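Local coordinates for putative molybdenum carrier protein (Syntrophus aciditrophicus SB, PDB 3IMK) that is of unknown function but probably belongs among molybdenum carriers, with a fold of the circularly permuted YpsA family of the SLOG clan, at residues A7-I12 and I129-I134; A23-I28 and E51-Q56; R66-V71 and E93-Q98; G76-S81 and T118-W123. All blocks are in the same frame, centred on the assembly; numbering follows the deposited sequence. Where two conformers were deposited one is given.

Contact 1 (A7-I12 and I129-I134); sequences AITKII and IQVLNI
Ile-11 and Ile-134, on neighbouring parallel strands, cross obliquely, CG2 of Ile-11 resting 3.8 Å from CD1 of Ile-134. Leu-132 projects on the same face as Ile-11; there Ile-11 and Ile-134 meet helix 19-29, while Leu-132 reaches Trp-123. The other face carries a different set. Ile-12 lies at about a right angle to Asn-133: its first torsion (chi1 72°) sets CG1 between the backbone N and the carbonyl carbon, against Asn-133 CB at 3.8 Å, while its CG2 branch looks toward Val-131 CG1 at 4.3 Å. Asn-133 ND2 bonds to Thr-77 OG1 on the next strand, which probably helps to hold the turn of the amide. Lys-10 touches Val-131 only near its base, then runs extended to a bound tetraethylene glycol. These are two central strands of a six-stranded parallel, Rossmann-like sheet of order 3-2-1-6-4-5, so the first and last strands in the chain lie side by side. Their ladder runs through Leu-132 N to Lys-10 O at 2.9 Å, then Ile-12 N to Leu-132 O, and Ile-134 N to Ile-12 O. At its start Gln-130 O takes two donors from one face of its carbonyl plane, Thr-9 N at 2.9 Å and Lys-10 N at 3.3 Å. The extended Gln-130 side chain passes alongside Ala-7, with CG 3.2 Å from Ala-7 O, and a water links its OE1 to Thr-9 OG1. A second water joins Ala-7 N to Ile-129 O at this exposed end.

Contact 2 (A23-I28 and E51-Q56); sequences ALDFAI and ETYQLQ
Tyr-53 reaches from the loop before strand 56-57 to helix 19-29 and places its hydroxyl against Asp-25. The OH donates to OD1 at 2.5 Å, meeting the syn lone pair of that oxygen, and the carboxylate plane is turned 29° from the ring. Packing is closest around the CD1-CE1 side of the ring, where two aliphatic groups stand on opposite sides of the ring plane: Leu-24 CB lies 3.9 Å from CE1, and Ile-28 CD1 comes to 3.8 Å from the same carbon. Leu-24, its CG beside the backbone N (chi1 -59°), also meets Leu-55 tip to tip, with Leu-24 CD1 4.0 Å from Leu-55 CD2. This apolar end continues toward the sheet, for Leu-55 touches Val-38 of strand 34-38. Ile-28 lies on the solvent side: its terminal methyl packs on the ring, but the residue is otherwise exposed. The contact as a whole is small, burying 214 Å², and lies at the surface of the α/β fold. Since OD2 of Asp-25 bonds to the hydroxyl of Tyr-146, the carboxylate has a phenol at each oxygen, which probably restrains its rotation and links the loop, helix 19-29 and helix 145-157 through one polar group.

Contact 3 (R66-V71 and E93-Q98); sequences RTEKNV and EFFAEQ
Glu-68 OE2 is hydrogen-bonded to Tyr-99 OH, just past the end of helix 87-98, and lies above and just beyond the CE1 rim of the Phe-95 ring, 3.9 Å from that carbon. With CG anti to the backbone N (chi1 -177°) and the chain extended beyond it, the Glu-68 side chain passes across the Phe-95 ring. CB makes a CH-pi contact over the face, 3.7 Å from the ring centroid. Farther along, the carboxylate is stacked on the ring with its plane 26° from it. At the ring edge, near its plane, stands Thr-67 CG2, 4.2 Å from Phe-95 CD2. Helices 63-72 and 87-98 precede and follow strand 76-81 in this Rossmann-like α/β fold and pack on the same face of it, with Val-71 touching Thr-77 and Glu-93 touching Ile-79. Their segments cross at -44°, with axes 9.3 Å apart. Replacing Phe-95 with an alanine would probably open a gap between the helices and leave the aliphatic part of Glu-68 without the surface it lies on. Deeper toward the sheet, Val-71 points CG1 at the other helix, 3.6 Å from Ala-96 CA, where the small alanine side chain probably helps the methyl to reach the backbone. Lys-69, on the side of helix 63-72 turned from this contact, makes a cation-pi contact with Trp-37, and its NZ bonds to the bound polyether.

Contact 4 (G76-S81 and T118-W123); sequences GTLIIS and TLINSW
Strand 76-81 and the helical segment 118-123 run almost antiparallel, at 169° with axes 11.1 Å apart, a spacing bridged by large side chains from the helix. A first torsion near 180° (chi1 170°) carries the indole of Trp-123 out from the helix, its six-membered part against the strand backbone. Its CH2 lies 3.5 Å from Thr-77 O, and its edge meets Thr-77 N in the ring plane. Gly-76 suits this approach, since a beta carbon there would stand 3.3 Å from Trp-123 CZ2. Leu-78 takes the next place along the strand: its CB lies 4.2 Å from Trp-123 CZ3, and its CD2 meets Ile-120 CD1 at 3.9 Å, the two side chains crossing at about a right angle. A leucine in place of Trp-123 would probably lose the reach to the backbone of Thr-77 and leave a gap beside Gly-76. Thr-77 starts its own side chain away from the helix. Leu-104, on strand 103-107, touches both Ile-120 and Trp-123. Helix 113-126 is the connecting helix of a beta-alpha-beta crossover from strand 103-107 to strand 131-135, lying over the intervening strand 76-81 as in Rossmann-like folds.

Overall arrangement
From the N terminus, contact 1 opens at the first strand and closes only at the last, 117 residues later, so the other three nest inside its loop. Contact 2 closes first, tying helix 19-29 to the loop leading into edge strand 56-57. Contacts 3 and 4 follow it and cross, because strand 76-81 falls between the two helices of contact 3 and then awaits helix 113-126. Together these two clothe strand 76-81 on both faces. Asn-133 connects contact 1 to this half by backbone pairing with Gly-76 and Leu-78, while Ile-11 packs against helix 19-29 of contact 2. Contacts 2 and 4 lie on opposite sides of the chain's centre, their centres about 20 Å apart.

Contact 1 (A7-I12 and I129-I134)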
loop_
_atom_site.group_PDB
_atom_site.type_symbol
_atom_site.label_atom_id
_atom_site.label_comp_id
_atom_site.label_asym_id
_atom_site.label_seq_id
_atom_site.Cartn_x
_atom_site.Cartn_y
_atom_site.Cartn_z
ATOM N N ALA A 7 13.742 -6.021 -4.875
ATOM C CA ALA A 7 13.232 -7.315 -5.272
ATOM C C ALA A 7 11.803 -7.476 -4.777
ATOM O O ALA A 7 11.535 -8.181 -3.813
ATOM C CB ALA A 7 14.132 -8.462 -4.747
ATOM N N ILE A 8 10.862 -6.797 -5.440
ATOM C CA ILE A 8 9.481 -6.844 -5.013
ATOM C C ILE A 8 8.816 -8.096 -5.585
ATOM O O ILE A 8 8.512 -8.161 -6.793
ATOM C CB ILE A 8 8.711 -5.563 -5.403
ATOM C CG1 ILE A 8 9.406 -4.321 -4.865
ATOM C CG2 ILE A 8 7.249 -5.579 -4.900
ATOM C CD1 ILE A 8 9.631 -4.277 -3.370
ATOM N N THR A 9 8.639 -9.099 -4.730
ATOM C CA THR A 9 8.053 -10.364 -5.121
ATOM C C THR A 9 6.560 -10.388 -4.953
ATOM O O THR A 9 5.881 -11.256 -5.489
ATOM C CB THR A 9 8.668 -11.507 -4.307
ATOM O OG1 THR A 9 8.363 -11.244 -2.916
ATOM C CG2 THR A 9 10.196 -11.603 -4.562
ATOM N N LYS A 10 6.014 -9.458 -4.171
ATOM C CA LYS A 10 4.553 -9.402 -3.948
ATOM C C LYS A 10 4.157 -8.020 -3.420
ATOM O O LYS A 10 4.861 -7.468 -2.551
ATOM C CB LYS A 10 4.096 -10.472 -2.954
ATOM C CG LYS A 10 2.571 -10.697 -2.859
ATOM C CD LYS A 10 2.214 -11.803 -1.859
ATOM C CE LYS A 10 0.703 -12.140 -1.837
ATOM N NZ LYS A 10 0.231 -13.411 -1.102
ATOM N N ILE A 11 3.049 -7.489 -3.946
ATOM C CA ILE A 11 2.399 -6.279 -3.446
ATOM C C ILE A 11 1.115 -6.690 -2.799
ATOM O O ILE A 11 0.352 -7.459 -3.388
ATOM C CB ILE A 11 2.157 -5.254 -4.558
ATOM C CG1 ILE A 11 3.508 -4.641 -4.987
ATOM C CG2 ILE A 11 1.174 -4.135 -4.089
ATOM C CD1 ILE A 11 3.461 -3.819 -6.306
ATOM N N ILE A 12 0.853 -6.203 -1.583
ATOM C CA ILE A 12 -0.436 -6.422 -0.976
ATOM C C ILE A 12 -1.122 -5.118 -0.567
ATOM O O ILE A 12 -0.461 -4.110 -0.363
ATOM C CB ILE A 12 -0.372 -7.400 0.232
ATOM C CG1 ILE A 12 0.284 -6.804 1.480
ATOM C CG2 ILE A 12 0.355 -8.715 -0.154
ATOM C CD1 ILE A 12 0.099 -7.705 2.760
ATOM N N ILE A 129 12.980 -5.397 1.762
ATOM C CA ILE A 129 11.539 -5.535 1.673
ATOM C C ILE A 129 11.211 -6.183 0.342
ATOM O O ILE A 129 11.523 -5.629 -0.711
ATOM C CB ILE A 129 10.868 -4.172 1.792
ATOM C CG1 ILE A 129 11.027 -3.683 3.237
ATOM C CG2 ILE A 129 9.346 -4.285 1.405
ATOM C CD1 ILE A 129 10.851 -2.191 3.399
ATOM N N GLN A 130 10.579 -7.366 0.393
ATOM C CA GLN A 130 10.144 -8.053 -0.823
ATOM C C GLN A 130 8.631 -8.162 -0.968
ATOM O O GLN A 130 8.100 -8.055 -2.070
ATOM C CB GLN A 130 10.797 -9.437 -0.861
ATOM C CG GLN A 130 12.343 -9.441 -0.953
ATOM C CD GLN A 130 12.955 -10.828 -1.224
ATOM O OE1 GLN A 130 12.270 -11.836 -1.273
ATOM N NE2 GLN A 130 14.248 -10.852 -1.369
ATOM N N VAL A 131 7.932 -8.410 0.145
ATOM C CA VAL A 131 6.482 -8.380 0.221
ATOM C C VAL A 131 6.119 -7.016 0.790
ATOM O O VAL A 131 6.430 -6.718 1.983
ATOM C CB VAL A 131 5.921 -9.498 1.092
ATOM C CG1 VAL A 131 4.389 -9.392 1.160
ATOM C CG2 VAL A 131 6.354 -10.917 0.557
ATOM N N LEU A 132 5.592 -6.162 -0.087
ATOM C CA LEU A 132 5.329 -4.781 0.226
ATOM C C LEU A 132 3.860 -4.491 0.382
ATOM O O LEU A 132 3.102 -4.664 -0.579
ATOM C CB LEU A 132 5.900 -3.905 -0.882
ATOM C CG LEU A 132 5.671 -2.393 -0.774
ATOM C CD1 LEU A 132 6.329 -1.813 0.475
ATOM C CD2 LEU A 132 6.232 -1.684 -2.040
ATOM N N ASN A 133 3.438 -4.067 1.580
ATOM C CA ASN A 133 2.071 -3.585 1.841
ATOM C C ASN A 133 2.006 -2.112 1.476
ATOM O O ASN A 133 2.895 -1.356 1.844
ATOM C CB ASN A 133 1.763 -3.766 3.308
ATOM C CG ASN A 133 0.373 -3.268 3.721
ATOM O OD1 ASN A 133 -0.597 -3.472 2.983
ATOM N ND2 ASN A 133 0.261 -2.702 4.916
ATOM N N ILE A 134 0.992 -1.737 0.696
ATOM C CA ILE A 134 0.820 -0.353 0.262
ATOM C C ILE A 134 -0.536 0.080 0.786
ATOM O O ILE A 134 -1.568 -0.572 0.578
ATOM C CB ILE A 134 0.921 -0.197 -1.259
ATOM C CG1 ILE A 134 2.275 -0.736 -1.706
ATOM C CG2 ILE A 134 0.706 1.299 -1.641
ATOM C CD1 ILE A 134 2.518 -0.687 -3.242
HETATM O O HOH W 1 13.776 -5.255 -2.136
HETATM O O HOH W 2 9.557 -12.711 -1.004
#

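Contact 2 (A23-I28 and E51-Q56)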
loop_
_atom_site.group_PDB
_atom_site.type_symbol
_atom_site.label_atom_id
_atom_site.label_comp_id
_atom_site.label_asym_id
_atom_site.label_seq_id
_atom_site.Cartn_x
_atom_site.Cartn_y
_atom_site.Cartn_z
ATOM N N ALA A 23 -2.504 0.169 -5.787
ATOM C CA ALA A 23 -1.459 -0.814 -5.615
ATOM C C ALA A 23 -1.716 -2.120 -6.337
ATOM O O ALA A 23 -0.819 -2.695 -6.986
ATOM C CB ALA A 23 -1.243 -1.062 -4.088
ATOM N N LEU A 24 -2.953 -2.621 -6.221
ATOM C CA LEU A 24 -3.314 -3.879 -6.855
ATOM C C LEU A 24 -3.336 -3.759 -8.390
ATOM O O LEU A 24 -2.848 -4.630 -9.090
ATOM C CB LEU A 24 -4.678 -4.373 -6.335
ATOM C CG LEU A 24 -4.762 -4.598 -4.820
ATOM C CD1 LEU A 24 -6.198 -5.079 -4.414
ATOM C CD2 LEU A 24 -3.706 -5.594 -4.303
ATOM N N ASP A 25 -3.871 -2.640 -8.901
ATOM C CA ASP A 25 -3.975 -2.440 -10.335
ATOM C C ASP A 25 -2.575 -2.330 -10.917
ATOM O O ASP A 25 -2.297 -2.852 -12.015
ATOM C CB ASP A 25 -4.817 -1.198 -10.641
ATOM C CG ASP A 25 -6.283 -1.398 -10.373
ATOM O OD1 ASP A 25 -6.723 -2.568 -10.300
ATOM O OD2 ASP A 25 -7.029 -0.384 -10.304
ATOM N N PHE A 26 -1.668 -1.693 -10.182
ATOM C CA PHE A 26 -0.278 -1.575 -10.604
ATOM C C PHE A 26 0.348 -2.963 -10.673
ATOM O O PHE A 26 1.010 -3.320 -11.645
ATOM C CB PHE A 26 0.536 -0.717 -9.636
ATOM C CG PHE A 26 1.974 -0.566 -10.044
ATOM C CD1 PHE A 26 2.306 0.361 -11.027
ATOM C CD2 PHE A 26 2.940 -1.403 -9.550
ATOM C CE1 PHE A 26 3.610 0.470 -11.478
ATOM C CE2 PHE A 26 4.268 -1.299 -10.010
ATOM C CZ PHE A 26 4.562 -0.349 -10.996
ATOM N N ALA A 27 0.169 -3.750 -9.597
ATOM C CA ALA A 27 0.747 -5.108 -9.567
ATOM C C ALA A 27 0.248 -5.900 -10.778
ATOM O O ALA A 27 1.017 -6.570 -11.469
ATOM C CB ALA A 27 0.396 -5.830 -8.263
ATOM N N ILE A 28 -1.056 -5.874 -11.014
ATOM C CA ILE A 28 -1.651 -6.604 -12.139
ATOM C C ILE A 28 -1.058 -6.151 -13.494
ATOM O O ILE A 28 -0.616 -6.988 -14.296
ATOM C CB ILE A 28 -3.185 -6.472 -12.105
ATOM C CG1 ILE A 28 -3.750 -7.253 -10.887
ATOM C CG2 ILE A 28 -3.848 -7.022 -13.419
ATOM C CD1 ILE A 28 -5.172 -6.939 -10.501
ATOM N N GLU A 51 -14.511 -9.338 -7.964
ATOM C CA GLU A 51 -14.020 -10.694 -7.831
ATOM C C GLU A 51 -12.752 -10.982 -8.651
ATOM O O GLU A 51 -12.078 -11.968 -8.409
ATOM C CB GLU A 51 -15.130 -11.671 -8.192
ATOM C CG GLU A 51 -16.307 -11.577 -7.215
ATOM C CD GLU A 51 -16.107 -12.290 -5.855
ATOM O OE1 GLU A 51 -14.968 -12.665 -5.465
ATOM O OE2 GLU A 51 -17.141 -12.484 -5.169
ATOM N N THR A 52 -12.450 -10.128 -9.608
ATOM C CA THR A 52 -11.250 -10.317 -10.402
ATOM C C THR A 52 -9.983 -10.216 -9.528
ATOM O O THR A 52 -8.944 -10.786 -9.860
ATOM C CB THR A 52 -11.199 -9.319 -11.533
ATOM O OG1 THR A 52 -11.515 -8.019 -11.018
ATOM C CG2 THR A 52 -12.231 -9.684 -12.607
ATOM N N TYR A 53 -10.062 -9.505 -8.411
ATOM C CA TYR A 53 -8.925 -9.408 -7.491
ATOM C C TYR A 53 -8.883 -10.618 -6.540
ATOM O O TYR A 53 -9.851 -10.875 -5.808
ATOM C CB TYR A 53 -9.026 -8.148 -6.636
ATOM C CG TYR A 53 -9.019 -6.841 -7.407
ATOM C CD1 TYR A 53 -7.835 -6.267 -7.845
ATOM C CD2 TYR A 53 -10.213 -6.188 -7.708
ATOM C CE1 TYR A 53 -7.835 -5.051 -8.566
ATOM C CE2 TYR A 53 -10.203 -4.999 -8.395
ATOM C CZ TYR A 53 -9.020 -4.429 -8.813
ATOM O OH TYR A 53 -9.041 -3.253 -9.504
ATOM N N GLN A 54 -7.757 -11.338 -6.571
ATOM C CA GLN A 54 -7.563 -12.512 -5.732
ATOM C C GLN A 54 -7.092 -12.067 -4.352
ATOM O O GLN A 54 -5.914 -11.688 -4.195
ATOM C CB GLN A 54 -6.576 -13.487 -6.402
ATOM C CG GLN A 54 -7.026 -13.941 -7.795
ATOM C CD GLN A 54 -8.379 -14.636 -7.777
ATOM O OE1 GLN A 54 -8.532 -15.695 -7.161
ATOM N NE2 GLN A 54 -9.379 -14.033 -8.441
ATOM N N LEU A 55 -8.035 -11.995 -3.409
ATOM C CA LEU A 55 -7.771 -11.480 -2.047
ATOM C C LEU A 55 -8.311 -12.413 -1.005
ATOM O O LEU A 55 -9.073 -13.327 -1.333
ATOM C CB LEU A 55 -8.352 -10.078 -1.870
ATOM C CG LEU A 55 -7.858 -9.076 -2.936
ATOM C CD1 LEU A 55 -8.664 -7.838 -2.891
ATOM C CD2 LEU A 55 -6.400 -8.667 -2.681
ATOM N N GLN A 56 -7.938 -12.193 0.257
ATOM C CA GLN A 56 -8.318 -13.129 1.320
ATOM C C GLN A 56 -9.184 -12.416 2.358
ATOM O O GLN A 56 -8.832 -11.352 2.856
ATOM C CB GLN A 56 -7.024 -13.635 1.971
ATOM C CG GLN A 56 -6.024 -14.386 0.976
ATOM C CD GLN A 56 -5.236 -13.513 -0.100
ATOM O OE1 GLN A 56 -4.537 -12.559 0.234
ATOM N NE2 GLN A 56 -5.308 -13.928 -1.381
#

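Contact 3 (R66-V71 and E93-Q98)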
loop_
_atom_site.group_PDB
_atom_site.type_symbol
_atom_site.label_atom_id
_atom_site.label_comp_id
_atom_site.label_asym_id
_atom_site.label_seq_id
_atom_site.Cartn_x
_atom_site.Cartn_y
_atom_site.Cartn_z
ATOM N N ARG A 66 -8.363 -5.742 9.411
ATOM C CA ARG A 66 -7.692 -6.093 8.128
ATOM C C ARG A 66 -6.466 -5.199 7.894
ATOM O O ARG A 66 -5.465 -5.665 7.363
ATOM C CB ARG A 66 -8.667 -6.140 6.918
ATOM C CG ARG A 66 -9.182 -4.827 6.378
ATOM C CD ARG A 66 -8.241 -4.164 5.313
ATOM N NE ARG A 66 -8.999 -3.246 4.448
ATOM C CZ ARG A 66 -9.449 -2.045 4.801
ATOM N NH1 ARG A 66 -9.168 -1.511 5.973
ATOM N NH2 ARG A 66 -10.142 -1.322 3.920
ATOM N N THR A 67 -6.529 -3.929 8.264
ATOM C CA THR A 67 -5.348 -3.037 8.151
ATOM C C THR A 67 -4.210 -3.559 8.989
ATOM O O THR A 67 -3.094 -3.649 8.497
ATOM C CB THR A 67 -5.807 -1.623 8.581
ATOM O OG1 THR A 67 -6.805 -1.204 7.643
ATOM C CG2 THR A 67 -4.675 -0.642 8.667
ATOM N N GLU A 68 -4.517 -3.984 10.206
ATOM C CA GLU A 68 -3.492 -4.549 11.077
ATOM C C GLU A 68 -2.846 -5.792 10.450
ATOM O O GLU A 68 -1.630 -5.962 10.512
ATOM C CB GLU A 68 -4.101 -4.911 12.446
ATOM C CG GLU A 68 -3.108 -5.458 13.493
ATOM C CD GLU A 68 -3.800 -5.866 14.783
ATOM O OE1 GLU A 68 -4.944 -6.367 14.758
ATOM O OE2 GLU A 68 -3.206 -5.634 15.859
ATOM N N LYS A 69 -3.688 -6.674 9.893
ATOM C CA LYS A 69 -3.233 -7.960 9.294
ATOM C C LYS A 69 -2.282 -7.700 8.107
ATOM O O LYS A 69 -1.263 -8.399 7.976
ATOM C CB LYS A 69 -4.449 -8.840 8.874
ATOM C CG LYS A 69 -4.067 -10.290 8.492
ATOM C CD LYS A 69 -3.858 -11.125 9.741
ATOM C CE LYS A 69 -3.523 -12.569 9.388
ATOM N NZ LYS A 69 -3.358 -13.437 10.629
ATOM N N ASN A 70 -2.597 -6.707 7.269
ATOM C CA ASN A 70 -1.680 -6.419 6.135
ATOM C C ASN A 70 -0.321 -5.896 6.600
ATOM O O ASN A 70 0.701 -6.221 6.016
ATOM C CB ASN A 70 -2.341 -5.515 5.121
ATOM C CG ASN A 70 -3.471 -6.204 4.398
ATOM O OD1 ASN A 70 -3.362 -7.386 4.052
ATOM N ND2 ASN A 70 -4.585 -5.485 4.206
ATOM N N VAL A 71 -0.295 -5.137 7.686
ATOM C CA VAL A 71 0.980 -4.693 8.291
ATOM C C VAL A 71 1.784 -5.883 8.799
ATOM O O VAL A 71 3.014 -5.927 8.632
ATOM C CB VAL A 71 0.736 -3.627 9.423
ATOM C CG1 VAL A 71 2.011 -3.340 10.260
ATOM C CG2 VAL A 71 0.189 -2.308 8.849
ATOM N N GLU A 93 0.149 3.340 10.198
ATOM C CA GLU A 93 1.446 3.775 10.701
ATOM C C GLU A 93 1.634 3.374 12.179
ATOM O O GLU A 93 2.704 2.920 12.576
ATOM C CB GLU A 93 1.595 5.309 10.500
ATOM C CG GLU A 93 2.941 5.844 10.917
ATOM C CD GLU A 93 3.059 7.348 10.689
ATOM O OE1 GLU A 93 2.261 8.064 11.312
ATOM O OE2 GLU A 93 3.933 7.747 9.892
ATOM N N PHE A 94 0.589 3.577 12.980
ATOM C CA PHE A 94 0.608 3.170 14.391
ATOM C C PHE A 94 0.898 1.671 14.490
ATOM O O PHE A 94 1.740 1.251 15.309
ATOM C CB PHE A 94 -0.743 3.515 15.059
ATOM C CG PHE A 94 -0.916 2.937 16.446
ATOM C CD1 PHE A 94 -0.356 3.580 17.521
ATOM C CD2 PHE A 94 -1.586 1.745 16.651
ATOM C CE1 PHE A 94 -0.488 3.070 18.806
ATOM C CE2 PHE A 94 -1.706 1.230 17.925
ATOM C CZ PHE A 94 -1.156 1.905 18.991
ATOM N N PHE A 95 0.198 0.838 13.720
ATOM C CA PHE A 95 0.418 -0.614 13.799
ATOM C C PHE A 95 1.860 -0.974 13.378
ATOM O O PHE A 95 2.518 -1.812 14.006
ATOM C CB PHE A 95 -0.558 -1.399 12.913
ATOM C CG PHE A 95 -1.994 -1.456 13.414
ATOM C CD1 PHE A 95 -2.283 -1.769 14.728
ATOM C CD2 PHE A 95 -3.052 -1.272 12.524
ATOM C CE1 PHE A 95 -3.615 -1.858 15.169
ATOM C CE2 PHE A 95 -4.347 -1.376 12.960
ATOM C CZ PHE A 95 -4.628 -1.648 14.249
ATOM N N ALA A 96 2.349 -0.379 12.282
ATOM C CA ALA A 96 3.722 -0.646 11.886
ATOM C C ALA A 96 4.737 -0.300 13.007
ATOM O O ALA A 96 5.667 -1.067 13.282
ATOM C CB ALA A 96 4.067 0.066 10.552
ATOM N N GLU A 97 4.537 0.864 13.628
ATOM C CA GLU A 97 5.373 1.305 14.766
ATOM C C GLU A 97 5.317 0.316 15.937
ATOM O O GLU A 97 6.359 -0.040 16.521
ATOM C CB GLU A 97 4.945 2.696 15.264
ATOM C CG GLU A 97 5.457 3.860 14.383
ATOM C CD GLU A 97 4.735 5.211 14.620
ATOM O OE1 GLU A 97 3.816 5.297 15.470
ATOM O OE2 GLU A 97 5.093 6.186 13.923
ATOM N N GLN A 98 4.117 -0.140 16.274
ATOM C CA GLN A 98 3.932 -1.031 17.431
ATOM C C GLN A 98 4.482 -2.457 17.211
ATOM O O GLN A 98 4.893 -3.125 18.179
ATOM C CB GLN A 98 2.454 -1.082 17.863
ATOM C CG GLN A 98 1.865 0.267 18.309
ATOM C CD GLN A 98 2.297 0.692 19.715
ATOM O OE1 GLN A 98 2.156 -0.059 20.668
ATOM N NE2 GLN A 98 2.793 1.912 19.837
#

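Contact 4 (G76-S81 and T118-W123)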
loop_
_atom_site.group_PDB
_atom_site.type_symbol
_atom_site.label_atom_id
_atom_site.label_comp_id
_atom_site.label_asym_id
_atom_site.label_seq_id
_atom_site.Cartn_x
_atom_site.Cartn_y
_atom_site.Cartn_z
ATOM N N GLY A 76 7.217 -4.827 4.961
ATOM C CA GLY A 76 7.190 -3.423 5.266
ATOM C C GLY A 76 5.950 -2.820 4.685
ATOM O O GLY A 76 5.331 -3.393 3.809
ATOM N N THR A 77 5.631 -1.592 5.105
ATOM C CA THR A 77 4.450 -0.846 4.680
ATOM C C THR A 77 4.829 0.547 4.166
ATOM O O THR A 77 5.490 1.339 4.858
ATOM C CB THR A 77 3.432 -0.739 5.852
ATOM O OG1 THR A 77 2.941 -2.042 6.217
ATOM C CG2 THR A 77 2.238 0.116 5.476
ATOM N N LEU A 78 4.391 0.800 2.942
ATOM C CA LEU A 78 4.531 2.083 2.283
ATOM C C LEU A 78 3.165 2.770 2.405
ATOM O O LEU A 78 2.173 2.183 1.963
ATOM C CB LEU A 78 4.887 1.901 0.811
ATOM C CG LEU A 78 4.831 3.138 -0.096
ATOM C CD1 LEU A 78 5.834 4.222 0.379
ATOM C CD2 LEU A 78 5.158 2.734 -1.535
ATOM N N ILE A 79 3.102 3.982 2.974
ATOM C CA ILE A 79 1.847 4.739 3.143
ATOM C C ILE A 79 1.961 5.986 2.247
ATOM O O ILE A 79 2.907 6.739 2.370
ATOM C CB ILE A 79 1.555 5.164 4.609
ATOM C CG1 ILE A 79 1.710 3.952 5.554
ATOM C CG2 ILE A 79 0.141 5.742 4.670
ATOM C CD1 ILE A 79 1.573 4.255 7.048
ATOM N N ILE A 80 1.012 6.174 1.345
ATOM C CA ILE A 80 1.020 7.286 0.406
ATOM C C ILE A 80 -0.183 8.199 0.706
ATOM O O ILE A 80 -1.304 7.724 0.769
ATOM C CB ILE A 80 0.955 6.754 -1.045
ATOM C CG1 ILE A 80 2.027 5.689 -1.292
ATOM C CG2 ILE A 80 1.086 7.947 -2.024
ATOM C CD1 ILE A 80 1.815 4.841 -2.576
ATOM N N SER A 81 0.048 9.515 0.808
ATOM C CA SER A 81 -1.001 10.483 1.059
ATOM C C SER A 81 -0.669 11.818 0.428
ATOM O O SER A 81 0.449 12.039 -0.060
ATOM C CB SER A 81 -1.170 10.718 2.559
ATOM O OG SER A 81 -0.104 11.456 3.095
ATOM N N THR A 118 12.895 7.629 -5.450
ATOM C CA THR A 118 14.279 7.425 -4.952
ATOM C C THR A 118 14.285 6.994 -3.492
ATOM O O THR A 118 14.979 6.032 -3.088
ATOM C CB THR A 118 15.103 8.649 -5.153
ATOM O OG1 THR A 118 15.202 8.867 -6.564
ATOM C CG2 THR A 118 16.543 8.532 -4.535
ATOM N N LEU A 119 13.512 7.694 -2.668
ATOM C CA LEU A 119 13.391 7.310 -1.263
ATOM C C LEU A 119 12.863 5.888 -1.063
ATOM O O LEU A 119 13.320 5.163 -0.168
ATOM C CB LEU A 119 12.529 8.300 -0.460
ATOM C CG LEU A 119 13.218 9.481 0.218
ATOM C CD1 LEU A 119 14.326 10.153 -0.546
ATOM C CD2 LEU A 119 12.191 10.493 0.744
ATOM N N ILE A 120 11.830 5.512 -1.818
ATOM C CA ILE A 120 11.262 4.181 -1.713
ATOM C C ILE A 120 12.307 3.122 -2.126
ATOM O O ILE A 120 12.412 2.052 -1.523
ATOM C CB ILE A 120 9.946 4.040 -2.551
ATOM C CG1 ILE A 120 8.888 5.066 -2.113
ATOM C CG2 ILE A 120 9.400 2.585 -2.444
ATOM C CD1 ILE A 120 7.713 5.226 -3.082
ATOM N N ASN A 121 13.044 3.412 -3.169
ATOM C CA ASN A 121 14.117 2.495 -3.597
ATOM C C ASN A 121 15.144 2.301 -2.463
ATOM O O ASN A 121 15.538 1.163 -2.162
ATOM C CB ASN A 121 14.739 3.029 -4.890
ATOM C CG ASN A 121 15.889 2.205 -5.392
ATOM O OD1 ASN A 121 16.980 2.269 -4.826
ATOM N ND2 ASN A 121 15.677 1.481 -6.482
ATOM N N SER A 122 15.623 3.380 -1.862
ATOM C CA SER A 122 16.619 3.271 -0.810
ATOM C C SER A 122 16.055 2.454 0.376
ATOM O O SER A 122 16.725 1.582 0.958
ATOM C CB SER A 122 16.996 4.676 -0.364
ATOM O OG SER A 122 17.657 5.373 -1.410
ATOM N N TRP A 123 14.789 2.708 0.726
ATOM C CA TRP A 123 14.172 2.091 1.873
ATOM C C TRP A 123 13.927 0.592 1.641
ATOM O O TRP A 123 14.172 -0.254 2.497
ATOM C CB TRP A 123 12.852 2.839 2.204
ATOM C CG TRP A 123 11.930 2.205 3.220
ATOM C CD1 TRP A 123 12.070 2.207 4.560
ATOM C CD2 TRP A 123 10.700 1.556 2.936
ATOM N NE1 TRP A 123 11.002 1.566 5.149
ATOM C CE2 TRP A 123 10.138 1.166 4.157
ATOM C CE3 TRP A 123 10.002 1.287 1.756
ATOM C CZ2 TRP A 123 8.938 0.492 4.236
ATOM C CZ3 TRP A 123 8.786 0.624 1.836
ATOM C CH2 TRP A 123 8.293 0.208 3.061
#